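PDB 6RTE: cytochrome c from Pseudomonas aeruginosa, which oxidises dihydro-heme d1 to heme d1, a late step of heme d1 biosynthesis, on an eight-bladed beta-propeller joined to a heme c domain. Local coordinates for residues S176-H181 with A196-W201; R191-A196 with Y205-L210; V212-R217 with R250-V255; G231-V236 with L244-A249. All coordinates share one frame; numbering follows the deposited sequence.

Interaction 1. Residues S176-H181 with A196-W201. With HEC (heme c), chain C.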
# COMPACT_ATOMS: atom_id res chain seq x y z
N SER A 176 15.03 -2.80 3.27
CA SER A 176 14.31 -2.13 2.21
C SER A 176 14.55 -0.62 2.29
O SER A 176 15.22 -0.12 3.19
CB SER A 176 12.81 -2.43 2.31
OG SER A 176 12.23 -1.83 3.46
N ARG A 177 13.99 0.10 1.32
CA ARG A 177 13.87 1.54 1.46
C ARG A 177 12.96 1.85 2.63
O ARG A 177 12.14 1.03 3.06
CB ARG A 177 13.34 2.17 0.17
CG ARG A 177 14.26 2.01 -1.03
CD ARG A 177 15.43 2.98 -1.00
NE ARG A 177 16.39 2.72 -2.07
CZ ARG A 177 17.39 3.53 -2.41
NH1 ARG A 177 17.54 4.69 -1.77
NH2 ARG A 177 18.22 3.21 -3.39
N TYR A 178 13.11 3.07 3.16
CA TYR A 178 12.39 3.46 4.36
C TYR A 178 10.90 3.59 4.09
O TYR A 178 10.48 4.20 3.11
CB TYR A 178 12.98 4.78 4.88
CG TYR A 178 12.31 5.34 6.10
CD1 TYR A 178 12.61 4.86 7.37
CD2 TYR A 178 11.39 6.38 5.99
CE1 TYR A 178 12.00 5.39 8.49
CE2 TYR A 178 10.79 6.92 7.11
CZ TYR A 178 11.10 6.42 8.35
OH TYR A 178 10.49 6.95 9.47
N ALA A 179 10.09 3.02 4.99
CA ALA A 179 8.64 3.19 5.01
C ALA A 179 8.00 2.81 3.67
O ALA A 179 7.48 3.63 2.91
CB ALA A 179 8.28 4.64 5.39
N LEU A 180 8.03 1.50 3.40
CA LEU A 180 7.38 0.99 2.21
C LEU A 180 5.88 1.30 2.25
O LEU A 180 5.25 1.25 3.31
CB LEU A 180 7.59 -0.52 2.09
CG LEU A 180 9.03 -1.00 1.89
CD1 LEU A 180 9.05 -2.52 1.70
CD2 LEU A 180 9.66 -0.30 0.71
N HIS A 181 5.33 1.62 1.09
CA HIS A 181 3.96 2.10 0.95
C HIS A 181 3.20 1.26 -0.07
O HIS A 181 3.72 0.99 -1.15
CB HIS A 181 3.90 3.56 0.46
CG HIS A 181 3.80 4.56 1.56
ND1 HIS A 181 3.43 5.87 1.33
CD2 HIS A 181 4.03 4.47 2.89
CE1 HIS A 181 3.43 6.53 2.47
NE2 HIS A 181 3.79 5.70 3.43
N ALA A 196 7.21 0.22 -3.51
CA ALA A 196 7.24 1.68 -3.50
C ALA A 196 7.45 2.15 -2.07
O ALA A 196 6.90 1.56 -1.12
CB ALA A 196 5.95 2.27 -4.07
N SER A 197 8.26 3.19 -1.90
CA SER A 197 8.50 3.74 -0.57
C SER A 197 7.86 5.11 -0.45
O SER A 197 7.58 5.79 -1.45
CB SER A 197 10.01 3.81 -0.25
OG SER A 197 10.60 4.99 -0.76
N ARG A 198 7.65 5.51 0.80
CA ARG A 198 7.00 6.78 1.09
C ARG A 198 7.70 7.94 0.38
O ARG A 198 7.04 8.82 -0.18
CB ARG A 198 7.00 7.02 2.60
CG ARG A 198 6.35 8.35 3.01
CD ARG A 198 6.57 8.62 4.48
NE ARG A 198 7.84 9.29 4.72
CZ ARG A 198 8.35 9.53 5.93
NH1 ARG A 198 7.72 9.13 7.03
NH2 ARG A 198 9.51 10.16 6.03
N ASP A 199 9.02 7.96 0.42
CA ASP A 199 9.78 9.10 -0.09
C ASP A 199 10.15 8.96 -1.56
O ASP A 199 11.01 9.70 -2.05
CB ASP A 199 11.02 9.32 0.79
CG ASP A 199 10.64 9.58 2.24
OD1 ASP A 199 9.52 10.08 2.47
OD2 ASP A 199 11.45 9.28 3.15
N GLY A 200 9.52 8.03 -2.27
CA GLY A 200 9.51 8.05 -3.73
C GLY A 200 10.37 6.99 -4.40
O GLY A 200 10.46 7.00 -5.63
N TRP A 201 10.97 6.08 -3.65
CA TRP A 201 11.87 5.09 -4.22
C TRP A 201 11.10 3.85 -4.66
O TRP A 201 10.21 3.37 -3.95
CB TRP A 201 12.95 4.70 -3.22
CG TRP A 201 13.97 5.77 -3.04
CD1 TRP A 201 13.97 6.75 -2.07
CD2 TRP A 201 15.12 6.01 -3.85
NE1 TRP A 201 15.06 7.57 -2.24
CE2 TRP A 201 15.78 7.15 -3.32
CE3 TRP A 201 15.66 5.38 -4.96
CZ2 TRP A 201 16.95 7.65 -3.87
CZ3 TRP A 201 16.82 5.89 -5.51
CH2 TRP A 201 17.45 7.01 -4.96
FE HEC C . 16.94 12.42 11.71
CHA HEC C . 14.47 10.14 11.50
CHB HEC C . 14.64 14.90 12.39
CHC HEC C . 19.51 14.71 12.28
CHD HEC C . 19.21 10.21 10.55
NA HEC C . 14.96 12.52 11.92
C1A HEC C . 14.12 11.44 11.78
C2A HEC C . 12.78 11.86 11.99
C3A HEC C . 12.83 13.19 12.24
C4A HEC C . 14.18 13.61 12.19
CMA HEC C . 11.64 14.06 12.51
CAA HEC C . 11.54 10.99 11.93
CBA HEC C . 11.06 10.93 10.47
CGA HEC C . 9.89 10.02 10.19
O1A HEC C . 9.54 9.81 9.00
O2A HEC C . 9.27 9.46 11.11
NB HEC C . 17.04 14.45 12.24
C1B HEC C . 16.00 15.25 12.45
C2B HEC C . 16.46 16.56 12.78
C3B HEC C . 17.83 16.53 12.77
C4B HEC C . 18.18 15.14 12.41
CMB HEC C . 15.58 17.73 13.08
CAB HEC C . 18.85 17.58 13.06
CBB HEC C . 18.41 18.40 14.26
NC HEC C . 19.01 12.47 11.48
C1C HEC C . 19.88 13.48 11.75
C2C HEC C . 21.18 13.05 11.42
C3C HEC C . 21.10 11.75 10.93
C4C HEC C . 19.71 11.41 10.96
CMC HEC C . 22.40 13.90 11.59
CAC HEC C . 22.12 10.82 10.40
CBC HEC C . 23.19 10.25 11.31
ND HEC C . 16.86 10.61 11.16
C1D HEC C . 17.87 9.86 10.71
C2D HEC C . 17.41 8.51 10.38
C3D HEC C . 16.10 8.47 10.65
C4D HEC C . 15.77 9.82 11.13
CMD HEC C . 18.24 7.37 9.86
CAD HEC C . 15.17 7.30 10.46
CBD HEC C . 15.14 6.40 11.70
CGD HEC C . 14.21 5.22 11.56
O1D HEC C . 14.62 4.19 11.00
O2D HEC C . 13.05 5.25 11.99
O HOH W 1 11.46 6.08 1.50
O HOH W 2 5.46 -1.06 -1.63
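Arg177 lies flat on the indole of Trp201, the guanidinium and ring planes only 10° apart, in a stacked cation-pi pair with Arg177 CZ 3.8 Å from the centroid of the six-membered ring. A bend at chi2 (-78°) lets CG and CD run past Trp201 CB before the planar end settles over the rings, and Glu215 takes NE in a salt bridge. At the other end, Tyr178 and Arg198 run side by side toward the heme c. The phenol presents its edge to one face of the guanidinium, Tyr178 CE2 standing 3.6 Å from Arg198 NH2, with the planes 77° apart. Arg198 NH1 (2.8 Å) and Arg198 NH2 (3.0 Å) converge on the propionate oxygen HEC O1A, to which Tyr178 OH adds a weak bond. Asp199 OD1 lies in the guanidinium plane and takes Arg198 NE in an almost straight salt bridge, which limits the group's rotation. Arg198 CB sits over the face of the His181 ring, 3.7 Å from its centroid, a CH-pi contact. Between these clusters two backbone bonds join the segments, Arg198 N to Ala179 O (2.8 Å) and His181 N to Ala196 O (2.7 Å). The contact thus sits at the heme-facing end of a propeller blade, where the turn after strand 192-197 meets the loop of Pro61 and Thr62, with strand 221-227 of the next blade beside Ala196 and Arg198.

Interaction 2. Residues R191-A196 with Y205-L210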
# COMPACT_ATOMS: atom_id res chain seq x y z
N ARG A 191 7.61 -13.82 -10.73
CA ARG A 191 9.05 -13.87 -10.48
C ARG A 191 9.57 -12.57 -9.89
O ARG A 191 10.49 -12.59 -9.06
CB ARG A 191 9.81 -14.17 -11.78
CG ARG A 191 11.31 -14.00 -11.61
CD ARG A 191 12.08 -14.30 -12.88
NE ARG A 191 13.47 -13.89 -12.75
CZ ARG A 191 14.36 -13.94 -13.73
NH1 ARG A 191 14.02 -14.43 -14.92
NH2 ARG A 191 15.60 -13.53 -13.51
N LEU A 192 9.03 -11.43 -10.33
CA LEU A 192 9.53 -10.12 -9.92
C LEU A 192 8.55 -9.43 -8.97
O LEU A 192 7.32 -9.58 -9.10
CB LEU A 192 9.78 -9.23 -11.14
CG LEU A 192 10.69 -9.80 -12.23
CD1 LEU A 192 10.67 -8.89 -13.45
CD2 LEU A 192 12.13 -10.02 -11.73
N VAL A 193 9.08 -8.66 -8.03
CA VAL A 193 8.26 -7.93 -7.07
C VAL A 193 8.73 -6.48 -7.03
O VAL A 193 9.94 -6.20 -7.09
CB VAL A 193 8.28 -8.60 -5.67
CG1 VAL A 193 9.67 -8.80 -5.16
CG2 VAL A 193 7.44 -7.80 -4.67
N TYR A 194 7.77 -5.57 -6.97
CA TYR A 194 7.98 -4.13 -7.08
C TYR A 194 7.50 -3.47 -5.80
O TYR A 194 6.36 -3.67 -5.39
CB TYR A 194 7.23 -3.57 -8.30
CG TYR A 194 7.62 -4.20 -9.62
CD1 TYR A 194 7.14 -5.46 -9.99
CD2 TYR A 194 8.48 -3.55 -10.49
CE1 TYR A 194 7.51 -6.04 -11.19
CE2 TYR A 194 8.86 -4.13 -11.70
CZ TYR A 194 8.37 -5.37 -12.05
OH TYR A 194 8.76 -5.94 -13.25
N PHE A 195 8.39 -2.70 -5.17
CA PHE A 195 8.10 -2.00 -3.93
C PHE A 195 8.10 -0.49 -4.19
O PHE A 195 8.91 0.02 -4.97
CB PHE A 195 9.15 -2.31 -2.86
CG PHE A 195 9.28 -3.77 -2.52
CD1 PHE A 195 8.47 -4.34 -1.54
CD2 PHE A 195 10.24 -4.56 -3.14
CE1 PHE A 195 8.61 -5.69 -1.19
CE2 PHE A 195 10.38 -5.91 -2.80
CZ PHE A 195 9.57 -6.48 -1.83
N ALA A 196 7.21 0.22 -3.51
CA ALA A 196 7.24 1.68 -3.50
C ALA A 196 7.45 2.15 -2.07
O ALA A 196 6.90 1.56 -1.12
CB ALA A 196 5.95 2.27 -4.07
N TYR A 205 12.86 -6.38 -7.35
CA TYR A 205 13.52 -7.51 -6.71
C TYR A 205 13.20 -8.78 -7.47
O TYR A 205 12.03 -9.05 -7.77
CB TYR A 205 13.06 -7.63 -5.25
CG TYR A 205 13.82 -8.64 -4.43
CD1 TYR A 205 15.02 -8.30 -3.82
CD2 TYR A 205 13.33 -9.92 -4.24
CE1 TYR A 205 15.72 -9.21 -3.05
CE2 TYR A 205 14.03 -10.85 -3.46
CZ TYR A 205 15.22 -10.48 -2.88
OH TYR A 205 15.91 -11.37 -2.11
N ASP A 206 14.23 -9.56 -7.77
CA ASP A 206 14.11 -10.81 -8.51
C ASP A 206 14.02 -11.95 -7.50
O ASP A 206 15.02 -12.31 -6.87
CB ASP A 206 15.30 -11.00 -9.44
CG ASP A 206 15.26 -12.32 -10.20
OD1 ASP A 206 14.27 -13.08 -10.07
OD2 ASP A 206 16.24 -12.60 -10.91
N LEU A 207 12.82 -12.53 -7.34
CA LEU A 207 12.65 -13.59 -6.35
C LEU A 207 13.45 -14.83 -6.71
O LEU A 207 13.92 -15.53 -5.80
CB LEU A 207 11.17 -13.94 -6.21
CG LEU A 207 10.29 -12.89 -5.52
CD1 LEU A 207 8.81 -13.18 -5.76
CD2 LEU A 207 10.59 -12.84 -4.03
N TYR A 208 13.62 -15.12 -8.00
CA TYR A 208 14.35 -16.33 -8.37
C TYR A 208 15.82 -16.25 -7.95
O TYR A 208 16.40 -17.25 -7.52
CB TYR A 208 14.28 -16.59 -9.87
CG TYR A 208 12.94 -17.06 -10.38
CD1 TYR A 208 11.84 -17.11 -9.54
CD2 TYR A 208 12.79 -17.45 -11.70
CE1 TYR A 208 10.61 -17.52 -10.01
CE2 TYR A 208 11.56 -17.86 -12.18
CZ TYR A 208 10.47 -17.90 -11.33
OH TYR A 208 9.25 -18.31 -11.79
N ASN A 209 16.44 -15.09 -8.10
CA ASN A 209 17.85 -14.95 -7.75
C ASN A 209 18.07 -14.27 -6.41
O ASN A 209 19.22 -14.12 -5.98
CB ASN A 209 18.58 -14.19 -8.85
CG ASN A 209 18.78 -15.05 -10.10
OD1 ASN A 209 19.66 -15.89 -10.14
ND2 ASN A 209 17.94 -14.84 -11.10
N LEU A 210 16.99 -13.88 -5.72
CA LEU A 210 17.06 -13.23 -4.42
C LEU A 210 18.01 -12.03 -4.47
O LEU A 210 18.93 -11.89 -3.66
CB LEU A 210 17.45 -14.23 -3.33
CG LEU A 210 16.49 -15.43 -3.25
CD1 LEU A 210 17.00 -16.49 -2.27
CD2 LEU A 210 15.07 -15.00 -2.87
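The beta hairpin of strands 192-197 and 201-206 is clamped at its open end by Arg191 and Asp206 in a two-nitrogen, side-on salt bridge: Arg191 NE reaches Asp206 OD1 (2.9 Å) and Arg191 NH2 reaches Asp206 OD2 (2.8 Å). Both bonds are nearly straight and lie in the guanidinium plane, yet meet the carboxylate from above its own plane. From the opposite face, Tyr208 N bonds to OD1, forming an Asx turn, and Asn209 ND2 to OD2, locking the group in rotation; Asn209 ND2 also bonds Pro137 O. With CG trans to the backbone N (chi1 170°) and the chain extended beyond it, Arg191 crosses the phenol of Tyr208, its CG over the ring centre, 3.6 Å from the centroid. Farther along, Val193 and Tyr205 form a hydrogen-bonded antiparallel pair, Val193 N to Tyr205 O (3.0 Å) and Tyr205 N to Val193 O (2.9 Å). On their face Val193 CG1 packs against Tyr205 CB (3.6 Å), while Phe195 offers its ring edge to the same CB. Leu207 N to Arg191 O carries the pairing past the strand end. Such meander pairing of the two central strands is the core of a beta-propeller blade.

Interaction 3. Residues V212-R217 with R250-V255; sequences VVAEVR and RDLSLV
The flat groups where Ala214 meets Asp251 and Leu252 are peptide units rather than rings. Ala214 CB stands over one face of the Asp251-Leu252 peptide, 3.4 Å from Asp251 O, and in return Leu252 CD1 lies over a face of the Ala214-Glu215 peptide, 3.4 Å from Ala214 O. Asp251 O has a polar partner, the amide of Gln127. This is a seam between adjacent blades of the beta-propeller: the last strand of one, 211-217, packs against the loop leading into strand 254-259 of the next. Leu252 is the wedge. Its CG stands anti to the carbonyl carbon (chi1 -61°), which carries CD1 to the strand backbone, while Leu252 CB rests on Val216 CG1 (3.9 Å). Val216 CG1 also comes within 3.6 Å of Leu252 O, a carbonyl buried here with no polar partner in the model. Val213 makes a long approach, CG1 to Arg250 O at 4.1 Å; with Ala214 it forms a classic beta bulge opposite Leu204 in its own blade. Asp251 closes an Asx turn on its own segment, OD1 accepting from Ser253 N (3.0 Å) and, on the same face of the carboxylate, from Ser253 OG (2.7 Å).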
# COMPACT_ATOMS: atom_id res chain seq x y z
N VAL A 212 18.27 -7.61 -5.56
CA VAL A 212 17.77 -6.35 -6.08
C VAL A 212 18.26 -6.18 -7.50
O VAL A 212 19.47 -6.26 -7.77
CB VAL A 212 18.23 -5.18 -5.18
CG1 VAL A 212 17.80 -3.86 -5.77
CG2 VAL A 212 17.70 -5.33 -3.76
N VAL A 213 17.33 -5.94 -8.42
CA VAL A 213 17.66 -5.75 -9.84
C VAL A 213 17.94 -4.28 -10.13
O VAL A 213 18.94 -3.93 -10.77
CB VAL A 213 16.49 -6.26 -10.71
CG1 VAL A 213 16.66 -5.83 -12.17
CG2 VAL A 213 16.36 -7.78 -10.59
N ALA A 214 17.04 -3.40 -9.69
CA ALA A 214 17.16 -1.99 -9.98
C ALA A 214 16.38 -1.20 -8.94
O ALA A 214 15.49 -1.73 -8.26
CB ALA A 214 16.64 -1.66 -11.39
N GLU A 215 16.73 0.09 -8.83
CA GLU A 215 15.96 1.03 -8.04
C GLU A 215 15.99 2.38 -8.74
O GLU A 215 16.95 2.73 -9.44
CB GLU A 215 16.52 1.20 -6.62
CG GLU A 215 16.60 -0.09 -5.81
CD GLU A 215 16.94 0.19 -4.35
OE1 GLU A 215 18.15 0.37 -4.05
OE2 GLU A 215 16.00 0.28 -3.52
N VAL A 216 14.93 3.15 -8.54
CA VAL A 216 14.82 4.49 -9.11
C VAL A 216 13.98 5.30 -8.14
O VAL A 216 13.15 4.76 -7.40
CB VAL A 216 14.24 4.46 -10.54
CG1 VAL A 216 12.74 4.20 -10.57
CG2 VAL A 216 14.59 5.74 -11.31
N ARG A 217 14.25 6.60 -8.08
CA ARG A 217 13.43 7.51 -7.29
C ARG A 217 12.47 8.20 -8.24
O ARG A 217 12.86 9.08 -9.02
CB ARG A 217 14.26 8.53 -6.53
CG ARG A 217 13.37 9.30 -5.53
CD ARG A 217 14.15 10.32 -4.68
NE ARG A 217 13.30 10.73 -3.57
CZ ARG A 217 13.62 11.64 -2.66
NH1 ARG A 217 14.78 12.26 -2.73
NH2 ARG A 217 12.76 11.91 -1.69
N ARG A 250 11.18 -3.83 -16.61
CA ARG A 250 12.34 -4.72 -16.65
C ARG A 250 13.58 -4.12 -15.99
O ARG A 250 14.45 -4.87 -15.54
CB ARG A 250 12.66 -5.10 -18.09
CG ARG A 250 11.53 -5.86 -18.78
CD ARG A 250 11.45 -7.28 -18.26
NE ARG A 250 12.44 -8.13 -18.90
CZ ARG A 250 12.24 -8.77 -20.05
NH1 ARG A 250 11.08 -8.65 -20.69
NH2 ARG A 250 13.19 -9.52 -20.57
N ASP A 251 13.69 -2.78 -15.95
CA ASP A 251 14.89 -2.17 -15.41
C ASP A 251 14.62 -0.86 -14.65
O ASP A 251 15.58 -0.21 -14.23
CB ASP A 251 15.93 -1.90 -16.53
CG ASP A 251 15.38 -1.03 -17.67
OD1 ASP A 251 14.28 -0.45 -17.53
OD2 ASP A 251 16.06 -0.97 -18.73
N LEU A 252 13.35 -0.50 -14.47
CA LEU A 252 12.90 0.74 -13.81
C LEU A 252 13.44 2.00 -14.49
O LEU A 252 13.55 3.05 -13.85
CB LEU A 252 13.25 0.73 -12.32
CG LEU A 252 12.61 -0.41 -11.52
CD1 LEU A 252 12.92 -0.25 -10.02
CD2 LEU A 252 11.11 -0.48 -11.75
N SER A 253 13.75 1.92 -15.79
CA SER A 253 14.14 3.10 -16.54
C SER A 253 12.91 3.98 -16.80
O SER A 253 11.76 3.50 -16.84
CB SER A 253 14.82 2.70 -17.86
OG SER A 253 13.95 1.97 -18.72
N LEU A 254 13.15 5.28 -16.93
CA LEU A 254 12.05 6.22 -17.10
C LEU A 254 11.51 6.17 -18.53
O LEU A 254 12.26 6.30 -19.50
CB LEU A 254 12.50 7.64 -16.79
CG LEU A 254 11.42 8.71 -17.03
CD1 LEU A 254 10.19 8.44 -16.19
CD2 LEU A 254 11.98 10.10 -16.74
N VAL A 255 10.20 6.01 -18.65
CA VAL A 255 9.52 6.14 -19.93
C VAL A 255 8.92 7.54 -20.10
O VAL A 255 9.16 8.20 -21.10
CB VAL A 255 8.45 5.04 -20.08
CG1 VAL A 255 7.77 5.15 -21.44
CG2 VAL A 255 9.10 3.66 -19.91

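Interaction 4. Residues G231-V236 with L244-A249; sequences GRWVLV and LVLLDA
Leu244 opens the pairing by laying its CB against Leu235 CD1 (3.9 Å), while its CD2 meets the other methyl of Leu235 and the two side chains pass at a slant. Val245 follows as the hydrogen-bonded partner of Val236, its N donating to Val236 O and its O accepting from Val236 N (2.8 Å). Leu246, across from Leu235 in a non-hydrogen-bonded pair, extends with CG anti to its N (chi1 179°); this carries Leu246 CD1 diagonally across to Trp233 CB on the neighbouring strand (3.8 Å). Leu247 pairs with Val234 through both backbone bonds, N to O 2.8 Å one way (Leu247 N to Val234 O), and its CD1 reaches back to Val236 CG2 (4.0 Å). Leu247 O also lies at the edge of the Trp233 indole, near its plane. Asp248 OD1 accepts from Arg250 N and from a water that also donates to Arg232 O. Ala249 ends the run with N bonded to Arg232 O (2.9 Å), and Ala249 CB sits between Gly231 O and Val234 CG2, 3.8 Å from the latter. These are the two central strands of a four-stranded propeller blade, flanked by strands 221-227 and 254-259. Trp233, Leu235 and Leu244 pack on strand 281-286 of the following blade, while on the preceding side Tyr194 bonds Ala249 O.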
# COMPACT_ATOMS: atom_id res chain seq x y z
N GLY A 231 3.05 -7.19 -17.94
CA GLY A 231 4.37 -7.15 -17.34
C GLY A 231 5.30 -6.09 -17.87
O GLY A 231 6.46 -6.05 -17.44
N ARG A 232 4.86 -5.22 -18.78
CA ARG A 232 5.78 -4.29 -19.42
C ARG A 232 6.02 -3.01 -18.62
O ARG A 232 7.12 -2.45 -18.70
CB ARG A 232 5.26 -3.90 -20.81
CG ARG A 232 5.22 -5.05 -21.82
CD ARG A 232 4.63 -4.61 -23.14
NE ARG A 232 5.50 -3.69 -23.88
CZ ARG A 232 5.12 -3.00 -24.95
NH1 ARG A 232 3.89 -3.11 -25.41
NH2 ARG A 232 5.98 -2.21 -25.58
N TRP A 233 5.03 -2.54 -17.86
CA TRP A 233 5.03 -1.18 -17.34
C TRP A 233 4.80 -1.14 -15.84
O TRP A 233 3.98 -1.89 -15.30
CB TRP A 233 3.93 -0.33 -18.01
CG TRP A 233 3.85 -0.48 -19.51
CD1 TRP A 233 2.84 -1.04 -20.22
CD2 TRP A 233 4.83 -0.07 -20.45
NE1 TRP A 233 3.13 -1.01 -21.56
CE2 TRP A 233 4.35 -0.42 -21.73
CE3 TRP A 233 6.08 0.55 -20.35
CZ2 TRP A 233 5.08 -0.17 -22.89
CZ3 TRP A 233 6.79 0.80 -21.49
CH2 TRP A 233 6.30 0.44 -22.75
N VAL A 234 5.52 -0.24 -15.17
CA VAL A 234 5.22 0.19 -13.81
C VAL A 234 4.70 1.62 -13.86
O VAL A 234 5.35 2.51 -14.44
CB VAL A 234 6.46 0.11 -12.90
CG1 VAL A 234 6.14 0.63 -11.51
CG2 VAL A 234 6.99 -1.32 -12.84
N LEU A 235 3.54 1.85 -13.26
CA LEU A 235 2.97 3.20 -13.14
C LEU A 235 2.98 3.59 -11.67
O LEU A 235 2.41 2.88 -10.83
CB LEU A 235 1.56 3.26 -13.72
CG LEU A 235 0.99 4.69 -13.81
CD1 LEU A 235 1.76 5.49 -14.84
CD2 LEU A 235 -0.52 4.68 -14.11
N VAL A 236 3.63 4.72 -11.37
CA VAL A 236 3.80 5.19 -10.00
C VAL A 236 2.91 6.41 -9.79
O VAL A 236 2.96 7.37 -10.58
CB VAL A 236 5.26 5.56 -9.69
CG1 VAL A 236 5.42 5.93 -8.23
CG2 VAL A 236 6.21 4.44 -10.07
N LEU A 244 2.01 11.16 -12.46
CA LEU A 244 2.25 9.74 -12.66
C LEU A 244 3.62 9.58 -13.30
O LEU A 244 4.01 10.38 -14.16
CB LEU A 244 1.19 9.11 -13.58
CG LEU A 244 -0.27 9.18 -13.10
CD1 LEU A 244 -1.20 9.02 -14.29
CD2 LEU A 244 -0.54 8.12 -12.05
N VAL A 245 4.35 8.56 -12.88
CA VAL A 245 5.64 8.26 -13.49
C VAL A 245 5.57 6.84 -14.07
O VAL A 245 5.27 5.88 -13.35
CB VAL A 245 6.80 8.41 -12.49
CG1 VAL A 245 8.10 7.91 -13.05
CG2 VAL A 245 6.94 9.89 -12.07
N LEU A 246 5.80 6.74 -15.37
CA LEU A 246 5.75 5.50 -16.11
C LEU A 246 7.18 4.97 -16.28
O LEU A 246 8.04 5.67 -16.83
CB LEU A 246 5.10 5.71 -17.47
CG LEU A 246 4.98 4.48 -18.39
CD1 LEU A 246 4.10 3.43 -17.74
CD2 LEU A 246 4.45 4.88 -19.75
N LEU A 247 7.41 3.74 -15.83
CA LEU A 247 8.71 3.10 -15.86
C LEU A 247 8.63 1.81 -16.67
O LEU A 247 7.57 1.18 -16.75
CB LEU A 247 9.21 2.78 -14.44
CG LEU A 247 9.25 3.91 -13.40
CD1 LEU A 247 9.54 3.35 -12.00
CD2 LEU A 247 10.29 4.95 -13.77
N ASP A 248 9.75 1.43 -17.28
CA ASP A 248 9.91 0.11 -17.87
C ASP A 248 10.07 -0.91 -16.75
O ASP A 248 10.98 -0.79 -15.91
CB ASP A 248 11.10 0.10 -18.82
CG ASP A 248 11.23 -1.20 -19.62
OD1 ASP A 248 11.07 -2.29 -19.03
OD2 ASP A 248 11.50 -1.13 -20.84
N ALA A 249 9.17 -1.89 -16.70
CA ALA A 249 9.15 -2.86 -15.60
C ALA A 249 10.34 -3.82 -15.58
O ALA A 249 10.48 -4.56 -14.61
CB ALA A 249 7.86 -3.67 -15.67
O HOH W 3 9.02 -3.68 -20.28

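In the fold
From the N terminus, interaction 1 closes the first loop, pairing 176-181 with 196-201 beside the heme c. Interaction 2 opens inside that loop and closes beyond it, so the two cross; they share Ala196 and strand 192-197, working at opposite ends of one blade. Interaction 3 comes next in series, its strand 211-217 completing that sheet and reaching on to the following blade; Glu215 and Arg217 tie it back to Arg177 and Asp199 of interaction 1. Interaction 4 nests within the loop closed by interaction 3 and builds the core of the following blade. Tyr194, bonded to Ala249, links interactions 2 and 4 across the seam between blades.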